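Local coordinates for protein AvrA (Salmonella typhimurium, PDB 6BE0) that probably transfers the acetyl group of acetyl-CoA to serine and threonine residues of target proteins, as a bacterial effector of the YopJ acetyltransferase family, at residues A[102-107]-A[112-117]. Sequence-based numbering, arbitrary orientation.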
# COMPACT_ATOMS: atom_id res chain seq x y z
N LYS A 102 -15.23 -3.68 12.26
CA LYS A 102 -16.11 -3.77 13.42
C LYS A 102 -15.61 -4.84 14.38
O LYS A 102 -15.55 -4.61 15.59
CB LYS A 102 -17.55 -4.07 12.99
CG LYS A 102 -18.57 -3.87 14.11
CD LYS A 102 -19.98 -4.15 13.63
CE LYS A 102 -21.00 -3.96 14.76
NZ LYS A 102 -21.38 -2.52 14.99
N GLU A 103 -15.27 -6.01 13.85
CA GLU A 103 -14.77 -7.11 14.67
C GLU A 103 -13.51 -6.70 15.43
O GLU A 103 -13.41 -6.92 16.63
CB GLU A 103 -14.46 -8.34 13.81
CG GLU A 103 -15.45 -9.49 13.97
CD GLU A 103 -15.59 -9.94 15.41
OE1 GLU A 103 -16.67 -9.72 16.00
OE2 GLU A 103 -14.63 -10.51 15.96
N THR A 104 -12.57 -6.11 14.71
CA THR A 104 -11.27 -5.75 15.28
C THR A 104 -11.44 -4.76 16.43
O THR A 104 -10.75 -4.87 17.45
CB THR A 104 -10.35 -5.15 14.20
OG1 THR A 104 -10.16 -6.10 13.15
CG2 THR A 104 -9.00 -4.77 14.78
N ARG A 105 -12.35 -3.81 16.27
CA ARG A 105 -12.64 -2.85 17.33
C ARG A 105 -13.26 -3.56 18.54
O ARG A 105 -12.91 -3.27 19.68
CB ARG A 105 -13.60 -1.77 16.83
CG ARG A 105 -13.85 -0.65 17.83
CD ARG A 105 -15.03 0.22 17.43
NE ARG A 105 -15.51 1.03 18.55
CZ ARG A 105 -16.35 0.59 19.48
NH1 ARG A 105 -16.82 -0.65 19.43
NH2 ARG A 105 -16.73 1.40 20.46
N MET A 106 -14.17 -4.49 18.27
CA MET A 106 -14.87 -5.22 19.32
C MET A 106 -13.92 -6.04 20.18
O MET A 106 -14.11 -6.17 21.39
CB MET A 106 -15.92 -6.14 18.71
CG MET A 106 -17.15 -5.42 18.17
SD MET A 106 -18.27 -4.89 19.47
CE MET A 106 -18.94 -6.46 20.02
N GLU A 107 -12.89 -6.61 19.55
CA GLU A 107 -11.97 -7.50 20.24
C GLU A 107 -10.93 -6.74 21.07
O GLU A 107 -10.13 -7.34 21.78
CB GLU A 107 -11.26 -8.41 19.24
CG GLU A 107 -12.20 -9.38 18.54
CD GLU A 107 -11.47 -10.34 17.63
OE1 GLU A 107 -10.22 -10.30 17.59
OE2 GLU A 107 -12.14 -11.15 16.96
N ALA A 112 -4.21 -2.32 13.54
CA ALA A 112 -4.36 -3.37 12.55
C ALA A 112 -4.35 -2.81 11.13
O ALA A 112 -4.54 -1.61 10.92
CB ALA A 112 -5.65 -4.14 12.80
N ARG A 113 -4.10 -3.69 10.17
CA ARG A 113 -4.10 -3.31 8.76
C ARG A 113 -4.92 -4.30 7.94
O ARG A 113 -5.10 -5.45 8.33
CB ARG A 113 -2.67 -3.24 8.21
CG ARG A 113 -1.86 -2.09 8.75
CD ARG A 113 -1.15 -2.46 10.04
NE ARG A 113 -0.73 -1.29 10.79
CZ ARG A 113 -0.22 -1.33 12.02
NH1 ARG A 113 -0.05 -2.49 12.64
NH2 ARG A 113 0.13 -0.20 12.62
N PHE A 114 -5.41 -3.83 6.80
CA PHE A 114 -6.25 -4.64 5.93
C PHE A 114 -5.85 -4.49 4.48
O PHE A 114 -5.79 -3.37 3.97
CB PHE A 114 -7.72 -4.26 6.09
CG PHE A 114 -8.22 -4.38 7.50
CD1 PHE A 114 -8.17 -3.30 8.36
CD2 PHE A 114 -8.76 -5.57 7.96
CE1 PHE A 114 -8.64 -3.40 9.66
CE2 PHE A 114 -9.23 -5.68 9.25
CZ PHE A 114 -9.17 -4.60 10.10
N LEU A 115 -5.57 -5.60 3.81
CA LEU A 115 -5.51 -5.62 2.35
C LEU A 115 -6.91 -5.94 1.85
O LEU A 115 -7.44 -7.02 2.12
CB LEU A 115 -4.50 -6.64 1.83
CG LEU A 115 -3.03 -6.42 2.15
CD1 LEU A 115 -2.18 -7.37 1.32
CD2 LEU A 115 -2.61 -4.98 1.90
N VAL A 116 -7.50 -5.00 1.12
CA VAL A 116 -8.87 -5.14 0.66
C VAL A 116 -8.97 -5.09 -0.86
O VAL A 116 -8.50 -4.14 -1.49
CB VAL A 116 -9.78 -4.04 1.27
CG1 VAL A 116 -9.19 -2.65 1.05
CG2 VAL A 116 -11.20 -4.14 0.72
N ASN A 117 -9.57 -6.12 -1.44
CA ASN A 117 -9.93 -6.10 -2.85
C ASN A 117 -11.25 -5.36 -3.01
O ASN A 117 -12.32 -5.88 -2.68
CB ASN A 117 -10.04 -7.51 -3.42
CG ASN A 117 -10.31 -7.51 -4.91
OD1 ASN A 117 -10.22 -6.48 -5.57
ND2 ASN A 117 -10.62 -8.68 -5.46
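Thr104, near the C-terminal end of helix 94-106, meets both Ala112 and Phe114 of strand 111-117, and through it alone the segment 102-107 touches 112-117. Its two branches divide the work. A chi1 of -59° sets OG1 beside the backbone N and places the methyl CG2 anti to it, where CG2 of Thr104 lies 3.9 Å from CB of Ala112, an ordinary van der Waals distance. The hydroxyl OG1 of Thr104 sits at the edge of the Phe114 ring, near its plane, 3.5 Å from CZ of Phe114, with the neighbouring CE2 a little farther off. The rim of C-H groups carries a slight positive charge, so an oxygen there is probably mildly favourable. Beta-branched threonine suits this place because its methyl can face the strand while its hydroxyl hydrogen-bonds back to the carbonyl O of Ser100, one turn earlier. Strand 88-91, helix 94-106 and strand 111-117 form a beta-alpha-beta unit, the two strands running parallel and adjacent in the five-stranded mixed sheet, so this contact packs the crossover helix against the start of the returning strand. Ala112 and Phe114, two positions apart, both direct CB toward the helix; alanine's single methyl suits a place facing the threonine methyl, while the broad phenylalanine ring also reaches Leu97 and Ile101.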